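Local coordinates for protein glycoside transferase (Listeria monocytogenes, PDB 6R2M) that probably hydrolyses glycosidic bonds of exopolysaccharide outside the cell, though a transferase activity is also possible, at residues 45-50 and 88-93; 94-99 and 146-151. One frame throughout, in Å; residues are numbered along the deposited sequence.

Contacts 1 and 2 follow one another along the chain, and both draw on the loop that runs from helix 66-79 to helix 100-116. In contact 1 its earlier part, 88-93, pairs with 45-50 at the start of helix 50-62; in contact 2 its later part, 94-99, meets the hairpin strand 147-148. Their centres lie about 12 Å apart on the same side of the chain's centre, at roughly 16 and 19 Å from it. They touch where the loop folds back: Trp89 N lies 3.1 Å from Thr97 O, a probable hydrogen bond, and Trp89 CD1 packs on Thr95 CG2. One loop thus joins the start of helix 50-62 to the hairpin before running into helix 100-116.

Contact 1 (45-50 and 88-93); sequences EPHYLA and KWEATD
A single antiparallel bridge between two irregular loops, with Leu49 and Glu90 as its non-hydrogen-bonded pair, sets 45-50 against 88-93 just ahead of helix 50-62. Its backbone bonds lie on either side of that pair: Ala91 N donates to Tyr48 O at 3.0 Å, and Ala50 N to Trp89 O at 2.9 Å. Beside this bridge, His47 meets Glu90. With chi1 at 71°, CG of Glu90 sits between its own backbone N and carbonyl carbon, and the extended chain beyond carries the carboxylate across to the imidazole. His47 ND1 donates to Glu90 OE1 at 2.8 Å, entering on the syn lone pair, with ring and carboxylate only 18° from coplanar. Water 1 accepts from Tyr48 N and donates to the same OE1, at 2.9 Å. Leu49 turns its CD2 to the six-membered part of the Trp89 indole, 3.6 Å from CZ3, while the small Ala50 brings its CB close to Lys88 O. The backbone N of His47 is hydrogen-bonded to Asp39 OD1. Two donors on one carboxylate oxygen, the imidazole and the water, hold the Glu90 carboxylate in place and tie the ring of His47 to it.

Contact 2 (94-99 and 146-151); sequences ATTTNA and FYDFVH
Strand 147-148 of a small antiparallel hairpin, with the Asx turn that begins at its last residue, Asp148, is met by the loop 94-99, chiefly through Thr96 and Asn98. Asn98 behaves as a backbone mimic: its OD1 takes the N-H of Tyr147 at 2.8 Å, nearly straight at 168° and in the plane of the amide. Its ND2 is bound to Asp103 OD2 in helix 100-116, so both ends of the amide are used and its flip is settled. Asn98 O also lies 3.2 Å from CB of Phe146, whose CD1 packs on the methyl of Thr97.

Farther along, Thr96 O receives Phe149 N at 3.0 Å. The same oxygen sits over the centre of the Phe149 ring, 3.3 Å above its plane, because chi1 of 46° puts CG between the backbone N and the carbonyl carbon, which brings the ring under this oxygen. The ring also meets Phe86. Thr96 uses both branches: OG1 donates to Asp148 OD2 at 2.8 Å, coming from above the carboxylate plane, while CG2 lies against CG2 of Val150 at 3.5 Å, the two side chains crossing at about a right angle.

Asp148 suits its place because its other oxygen, OD1, accepts the N-H of Val150, closing the Asx turn, and that of His151. Three donors, one on OD2 and two on OD1, thus fix the rotation of the carboxylate. By contrast, the buried Asn98 N has no partner, a polar cost set against the well-satisfied amide of its own side chain.

Contact 1 (45-50 and 88-93)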
ATOM      1  N   GLU A  45     -13.337 -15.132   9.876  1.00 23.24           N
ATOM      2  CA  GLU A  45     -13.838 -14.442   8.690  1.00 25.39           C
ATOM      3  C   GLU A  45     -12.639 -14.096   7.814  1.00 16.51           C
ATOM      4  O   GLU A  45     -12.189 -12.939   7.794  1.00 19.42           O
ATOM      5  CB  GLU A  45     -14.623 -13.189   9.069  1.00 27.51           C
ATOM      6  CG  GLU A  45     -15.833 -12.916   8.197  1.00 34.04           C
ATOM      7  CD  GLU A  45     -16.600 -11.683   8.640  1.00 39.07           C
ATOM      8  OE1 GLU A  45     -16.185 -11.044   9.632  1.00 44.44           O
ATOM      9  OE2 GLU A  45     -17.613 -11.343   7.994  1.00 43.57           O
ATOM     10  N   PRO A  46     -12.092 -15.071   7.090  1.00 14.71           N
ATOM     11  CA  PRO A  46     -10.888 -14.814   6.292  1.00 13.07           C
ATOM     12  C   PRO A  46     -11.191 -13.963   5.074  1.00 14.28           C
ATOM     13  O   PRO A  46     -12.265 -14.054   4.474  1.00 14.46           O
ATOM     14  CB  PRO A  46     -10.437 -16.215   5.872  1.00 16.95           C
ATOM     15  CG  PRO A  46     -11.699 -17.006   5.834  1.00 22.97           C
ATOM     16  CD  PRO A  46     -12.573 -16.452   6.927  1.00 17.18           C
ATOM     17  N   HIS A  47     -10.206 -13.152   4.692  1.00 10.62           N
ATOM     18  CA  HIS A  47     -10.293 -12.337   3.488  1.00  9.35           C
ATOM     19  C   HIS A  47      -9.048 -12.563   2.651  1.00 12.32           C
ATOM     20  O   HIS A  47      -7.929 -12.520   3.178  1.00 12.44           O
ATOM     21  CB  HIS A  47     -10.442 -10.863   3.828  1.00  9.06           C
ATOM     22  CG  HIS A  47     -11.727 -10.551   4.517  1.00 14.63           C
ATOM     23  ND1 HIS A  47     -12.921 -10.429   3.836  1.00 15.92           N
ATOM     24  CD2 HIS A  47     -12.013 -10.362   5.825  1.00 17.53           C
ATOM     25  CE1 HIS A  47     -13.885 -10.158   4.699  1.00 21.33           C
ATOM     26  NE2 HIS A  47     -13.361 -10.111   5.914  1.00 20.91           N
ATOM     27  N   TYR A  48      -9.251 -12.803   1.358  1.00  9.98           N
ATOM     28  CA  TYR A  48      -8.178 -13.052   0.399  1.00  6.89           C
ATOM     29  C   TYR A  48      -8.049 -11.797  -0.458  1.00  9.12           C
ATOM     30  O   TYR A  48      -8.696 -11.665  -1.494  1.00  8.78           O
ATOM     31  CB  TYR A  48      -8.473 -14.295  -0.436  1.00 10.53           C
ATOM     32  CG  TYR A  48      -8.898 -15.453   0.429  1.00 10.85           C
ATOM     33  CD1 TYR A  48      -7.974 -16.120   1.222  1.00 12.23           C
ATOM     34  CD2 TYR A  48     -10.224 -15.847   0.480  1.00 19.79           C
ATOM     35  CE1 TYR A  48      -8.367 -17.176   2.041  1.00 15.69           C
ATOM     36  CE2 TYR A  48     -10.625 -16.896   1.284  1.00 26.53           C
ATOM     37  CZ  TYR A  48      -9.695 -17.551   2.062  1.00 25.82           C
ATOM     38  OH  TYR A  48     -10.096 -18.600   2.863  1.00 32.24           O
ATOM     39  N   LEU A  49      -7.184 -10.883  -0.016  1.00  6.72           N
ATOM     40  CA  LEU A  49      -7.188  -9.492  -0.467  1.00  6.92           C
ATOM     41  C   LEU A  49      -6.260  -9.267  -1.658  1.00  6.80           C
ATOM     42  O   LEU A  49      -5.150  -9.802  -1.701  1.00  8.15           O
ATOM     43  CB  LEU A  49      -6.749  -8.569   0.675  1.00  8.45           C
ATOM     44  CG  LEU A  49      -7.596  -8.645   1.955  1.00  7.39           C
ATOM     45  CD1 LEU A  49      -6.882  -7.945   3.100  1.00  9.57           C
ATOM     46  CD2 LEU A  49      -8.939  -7.986   1.710  1.00  8.97           C
ATOM     47  N   ALA A  50      -6.721  -8.456  -2.625  1.00  5.87           N
ATOM     48  CA  ALA A  50      -5.813  -7.994  -3.669  1.00  6.24           C
ATOM     49  C   ALA A  50      -4.646  -7.239  -3.065  1.00  7.14           C
ATOM     50  O   ALA A  50      -3.533  -7.253  -3.617  1.00  7.13           O
ATOM     51  CB  ALA A  50      -6.560  -7.115  -4.686  1.00  5.70           C
ATOM     52  N   LYS A  88     -10.559  -7.640  -8.768  1.00  7.87           N
ATOM     53  CA  LYS A  88     -11.411  -7.675  -7.580  1.00  5.59           C
ATOM     54  C   LYS A  88     -10.601  -7.332  -6.333  1.00  7.27           C
ATOM     55  O   LYS A  88      -9.494  -7.839  -6.148  1.00  8.46           O
ATOM     56  CB  LYS A  88     -12.017  -9.066  -7.410  1.00  9.06           C
ATOM     57  CG  LYS A  88     -12.980  -9.489  -8.481  1.00 11.45           C
ATOM     58  CD  LYS A  88     -13.454 -10.892  -8.157  1.00 14.20           C
ATOM     59  CE  LYS A  88     -14.507 -11.377  -9.126  1.00 26.96           C
ATOM     60  NZ  LYS A  88     -14.925 -12.755  -8.754  1.00 21.73           N
ATOM     61  N   TRP A  89     -11.155  -6.485  -5.455  1.00  6.99           N
ATOM     62  CA  TRP A  89     -10.388  -6.130  -4.257  1.00  5.68           C
ATOM     63  C   TRP A  89     -10.252  -7.315  -3.302  1.00  8.77           C
ATOM     64  O   TRP A  89      -9.333  -7.325  -2.480  1.00  6.80           O
ATOM     65  CB  TRP A  89     -11.000  -4.905  -3.549  1.00  6.11           C
ATOM     66  CG  TRP A  89     -12.266  -5.168  -2.794  1.00  6.61           C
ATOM     67  CD1 TRP A  89     -13.547  -5.054  -3.265  1.00 10.32           C
ATOM     68  CD2 TRP A  89     -12.381  -5.581  -1.421  1.00  9.02           C
ATOM     69  NE1 TRP A  89     -14.446  -5.369  -2.268  1.00  9.43           N
ATOM     70  CE2 TRP A  89     -13.756  -5.697  -1.131  1.00 11.62           C
ATOM     71  CE3 TRP A  89     -11.456  -5.851  -0.405  1.00 10.90           C
ATOM     72  CZ2 TRP A  89     -14.229  -6.090   0.126  1.00 10.21           C
ATOM     73  CZ3 TRP A  89     -11.930  -6.238   0.844  1.00 13.80           C
ATOM     74  CH2 TRP A  89     -13.301  -6.356   1.098  1.00 14.85           C
ATOM     75  N   GLU A  90     -11.128  -8.321  -3.404  1.00  6.45           N
ATOM     76  CA  GLU A  90     -10.908  -9.601  -2.733  1.00  6.95           C
ATOM     77  C   GLU A  90     -11.485 -10.709  -3.605  1.00  7.58           C
ATOM     78  O   GLU A  90     -12.351 -10.477  -4.455  1.00  8.94           O
ATOM     79  CB  GLU A  90     -11.502  -9.621  -1.313  1.00  9.85           C
ATOM     80  CG  GLU A  90     -13.018  -9.660  -1.233  1.00 10.17           C
ATOM     81  CD  GLU A  90     -13.512  -9.793   0.205  1.00 13.81           C
ATOM     82  OE1 GLU A  90     -12.709 -10.207   1.077  1.00 11.07           O
ATOM     83  OE2 GLU A  90     -14.693  -9.478   0.457  1.00 12.48           O
ATOM     84  N   ALA A  91     -10.981 -11.926  -3.405  1.00  7.66           N
ATOM     85  CA  ALA A  91     -11.256 -13.024  -4.336  1.00  8.36           C
ATOM     86  C   ALA A  91     -12.482 -13.812  -3.882  1.00  9.87           C
ATOM     87  O   ALA A  91     -12.385 -14.918  -3.332  1.00 13.60           O
ATOM     88  CB  ALA A  91     -10.032 -13.924  -4.460  1.00  9.04           C
ATOM     89  N   THR A  92     -13.660 -13.229  -4.120  1.00 10.13           N
ATOM     90  CA  THR A  92     -14.919 -13.942  -3.949  1.00  7.06           C
ATOM     91  C   THR A  92     -15.814 -13.657  -5.150  1.00  8.66           C
ATOM     92  O   THR A  92     -15.684 -12.631  -5.829  1.00 12.02           O
ATOM     93  CB  THR A  92     -15.670 -13.567  -2.650  1.00 10.78           C
ATOM     94  OG1 THR A  92     -16.198 -12.238  -2.745  1.00 13.48           O
ATOM     95  CG2 THR A  92     -14.768 -13.653  -1.429  1.00 14.83           C
ATOM     96  N   ASP A  93     -16.734 -14.589  -5.402  1.00 11.01           N
ATOM     97  CA  ASP A  93     -17.667 -14.432  -6.511  1.00 12.66           C
ATOM     98  C   ASP A  93     -18.565 -13.222  -6.308  1.00 11.91           C
ATOM     99  O   ASP A  93     -18.990 -12.589  -7.285  1.00 12.95           O
ATOM    100  CB  ASP A  93     -18.501 -15.715  -6.667  1.00 15.15           C
ATOM    101  CG  ASP A  93     -19.527 -15.621  -7.792  1.00 18.52           C
ATOM    102  OD1 ASP A  93     -19.141 -15.282  -8.938  1.00 21.36           O
ATOM    103  OD2 ASP A  93     -20.724 -15.905  -7.536  1.00 16.15           O
TER
HETATM  104  O   HOH W   1     -11.862 -12.881   0.377  1.00 12.49           O

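Contact 2 (94-99 and 146-151)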
ATOM      1  N   ALA A  94     -18.836 -12.868  -5.055  1.00  9.27           N
ATOM      2  CA  ALA A  94     -19.744 -11.779  -4.729  1.00 12.01           C
ATOM      3  C   ALA A  94     -19.099 -10.409  -4.832  1.00 11.55           C
ATOM      4  O   ALA A  94     -19.806  -9.403  -4.710  1.00 14.71           O
ATOM      5  CB  ALA A  94     -20.297 -11.955  -3.318  1.00 12.86           C
ATOM      6  N   THR A  95     -17.790 -10.341  -5.043  1.00  9.85           N
ATOM      7  CA  THR A  95     -17.095  -9.059  -5.111  1.00  8.24           C
ATOM      8  C   THR A  95     -17.305  -8.437  -6.477  1.00  9.34           C
ATOM      9  O   THR A  95     -17.022  -9.064  -7.500  1.00  9.75           O
ATOM     10  CB  THR A  95     -15.602  -9.246  -4.840  1.00  7.87           C
ATOM     11  OG1 THR A  95     -15.440  -9.820  -3.538  1.00 11.48           O
ATOM     12  CG2 THR A  95     -14.858  -7.897  -4.898  1.00  8.92           C
ATOM     13  N   THR A  96     -17.755  -7.185  -6.495  1.00  8.19           N
ATOM     14  CA  THR A  96     -18.100  -6.529  -7.751  1.00 11.22           C
ATOM     15  C   THR A  96     -17.313  -5.249  -7.977  1.00  9.44           C
ATOM     16  O   THR A  96     -17.648  -4.495  -8.897  1.00  8.88           O
ATOM     17  CB  THR A  96     -19.599  -6.213  -7.816  1.00 13.10           C
ATOM     18  OG1 THR A  96     -19.956  -5.348  -6.733  1.00 15.42           O
ATOM     19  CG2 THR A  96     -20.425  -7.501  -7.745  1.00 17.54           C
ATOM     20  N   THR A  97     -16.303  -4.969  -7.156  1.00  8.01           N
ATOM     21  CA  THR A  97     -15.537  -3.736  -7.240  1.00  9.82           C
ATOM     22  C   THR A  97     -14.046  -4.030  -7.153  1.00  8.31           C
ATOM     23  O   THR A  97     -13.620  -5.061  -6.621  1.00  9.11           O
ATOM     24  CB  THR A  97     -15.911  -2.754  -6.109  1.00 10.20           C
ATOM     25  OG1 THR A  97     -15.841  -3.434  -4.851  1.00 11.60           O
ATOM     26  CG2 THR A  97     -17.326  -2.244  -6.267  1.00 12.08           C
ATOM     27  N   ASN A  98     -13.260  -3.090  -7.682  1.00  9.31           N
ATOM     28  CA  ASN A  98     -11.823  -3.030  -7.454  1.00  9.98           C
ATOM     29  C   ASN A  98     -11.548  -2.115  -6.256  1.00  7.66           C
ATOM     30  O   ASN A  98     -12.462  -1.676  -5.557  1.00  9.79           O
ATOM     31  CB  ASN A  98     -11.115  -2.523  -8.712  1.00  8.38           C
ATOM     32  CG  ASN A  98     -11.438  -1.066  -8.994  1.00  9.13           C
ATOM     33  OD1 ASN A  98     -12.540  -0.611  -8.711  1.00  7.87           O
ATOM     34  ND2 ASN A  98     -10.462  -0.315  -9.510  1.00 10.44           N
ATOM     35  N   ALA A  99     -10.274  -1.808  -6.018  1.00  8.73           N
ATOM     36  CA  ALA A  99      -9.854  -0.697  -5.164  1.00  7.78           C
ATOM     37  C   ALA A  99      -8.621  -0.119  -5.828  1.00  5.49           C
ATOM     38  O   ALA A  99      -7.659  -0.861  -6.060  1.00  7.33           O
ATOM     39  CB  ALA A  99      -9.544  -1.158  -3.732  1.00  8.26           C
ATOM     40  N   PHE A 146     -13.158   3.333  -6.578  1.00  7.39           N
ATOM     41  CA  PHE A 146     -13.474   2.048  -7.184  1.00  8.44           C
ATOM     42  C   PHE A 146     -14.495   2.246  -8.284  1.00  8.57           C
ATOM     43  O   PHE A 146     -15.116   3.303  -8.410  1.00  9.63           O
ATOM     44  CB  PHE A 146     -14.005   1.035  -6.162  1.00  9.35           C
ATOM     45  CG  PHE A 146     -15.264   1.458  -5.471  1.00  8.19           C
ATOM     46  CD1 PHE A 146     -16.503   1.368  -6.104  1.00 10.26           C
ATOM     47  CD2 PHE A 146     -15.213   1.915  -4.171  1.00 10.58           C
ATOM     48  CE1 PHE A 146     -17.661   1.758  -5.444  1.00 13.84           C
ATOM     49  CE2 PHE A 146     -16.366   2.302  -3.509  1.00 16.17           C
ATOM     50  CZ  PHE A 146     -17.589   2.214  -4.147  1.00 14.82           C
ATOM     51  N   TYR A 147     -14.617   1.210  -9.098  1.00  8.52           N
ATOM     52  CA  TYR A 147     -15.655   1.095 -10.102  1.00  9.24           C
ATOM     53  C   TYR A 147     -16.332  -0.243  -9.871  1.00  9.81           C
ATOM     54  O   TYR A 147     -15.654  -1.272  -9.742  1.00  9.59           O
ATOM     55  CB  TYR A 147     -15.072   1.179 -11.517  1.00  8.02           C
ATOM     56  CG  TYR A 147     -16.074   0.966 -12.634  1.00  9.85           C
ATOM     57  CD1 TYR A 147     -16.979   1.958 -12.968  1.00 13.46           C
ATOM     58  CD2 TYR A 147     -16.094  -0.223 -13.361  1.00 10.77           C
ATOM     59  CE1 TYR A 147     -17.886   1.777 -13.994  1.00 14.20           C
ATOM     60  CE2 TYR A 147     -16.998  -0.413 -14.389  1.00 13.59           C
ATOM     61  CZ  TYR A 147     -17.892   0.591 -14.688  1.00 12.16           C
ATOM     62  OH  TYR A 147     -18.790   0.424 -15.716  1.00 19.57           O
ATOM     63  N   ASP A 148     -17.657  -0.226  -9.756  1.00 10.17           N
ATOM     64  CA  ASP A 148     -18.419  -1.468  -9.695  1.00  8.57           C
ATOM     65  C   ASP A 148     -18.661  -1.937 -11.123  1.00 12.89           C
ATOM     66  O   ASP A 148     -19.435  -1.327 -11.868  1.00 12.06           O
ATOM     67  CB  ASP A 148     -19.724  -1.262  -8.935  1.00 10.10           C
ATOM     68  CG  ASP A 148     -20.418  -2.562  -8.629  1.00 11.45           C
ATOM     69  OD1 ASP A 148     -20.620  -3.353  -9.564  1.00 10.94           O
ATOM     70  OD2 ASP A 148     -20.760  -2.795  -7.449  1.00 13.45           O
ATOM     71  N   PHE A 149     -17.975  -2.999 -11.520  1.00  9.70           N
ATOM     72  CA  PHE A 149     -18.016  -3.483 -12.892  1.00 12.01           C
ATOM     73  C   PHE A 149     -19.174  -4.432 -13.152  1.00 12.32           C
ATOM     74  O   PHE A 149     -19.304  -4.928 -14.280  1.00 17.25           O
ATOM     75  CB  PHE A 149     -16.689  -4.170 -13.245  1.00 11.96           C
ATOM     76  CG  PHE A 149     -16.212  -5.123 -12.197  1.00 11.98           C
ATOM     77  CD1 PHE A 149     -16.754  -6.399 -12.113  1.00 12.52           C
ATOM     78  CD2 PHE A 149     -15.235  -4.746 -11.284  1.00 10.90           C
ATOM     79  CE1 PHE A 149     -16.325  -7.290 -11.139  1.00 14.90           C
ATOM     80  CE2 PHE A 149     -14.798  -5.631 -10.317  1.00 10.28           C
ATOM     81  CZ  PHE A 149     -15.345  -6.901 -10.246  1.00 12.33           C
ATOM     82  N   VAL A 150     -19.986  -4.725 -12.143  1.00 10.81           N
ATOM     83  CA  VAL A 150     -21.227  -5.473 -12.325  1.00 14.38           C
ATOM     84  C   VAL A 150     -22.422  -4.536 -12.451  1.00 13.81           C
ATOM     85  O   VAL A 150     -23.216  -4.652 -13.384  1.00 16.14           O
ATOM     86  CB  VAL A 150     -21.416  -6.481 -11.174  1.00 12.82           C
ATOM     87  CG1 VAL A 150     -22.829  -7.096 -11.219  1.00 13.83           C
ATOM     88  CG2 VAL A 150     -20.340  -7.561 -11.246  1.00 15.23           C
ATOM     89  N   HIS A 151     -22.549  -3.578 -11.530  1.00 13.29           N
ATOM     90  CA  HIS A 151     -23.602  -2.573 -11.589  1.00 13.08           C
ATOM     91  C   HIS A 151     -23.229  -1.371 -12.446  1.00 15.23           C
ATOM     92  O   HIS A 151     -24.099  -0.535 -12.719  1.00 14.06           O
ATOM     93  CB  HIS A 151     -23.963  -2.112 -10.177  1.00 13.63           C
ATOM     94  CG  HIS A 151     -24.436  -3.221  -9.297  1.00 12.11           C
ATOM     95  ND1 HIS A 151     -25.664  -3.825  -9.470  1.00 14.79           N
ATOM     96  CD2 HIS A 151     -23.848  -3.853  -8.254  1.00 16.34           C
ATOM     97  CE1 HIS A 151     -25.817  -4.773  -8.561  1.00 15.79           C
ATOM     98  NE2 HIS A 151     -24.729  -4.815  -7.814  1.00 18.01           N
TER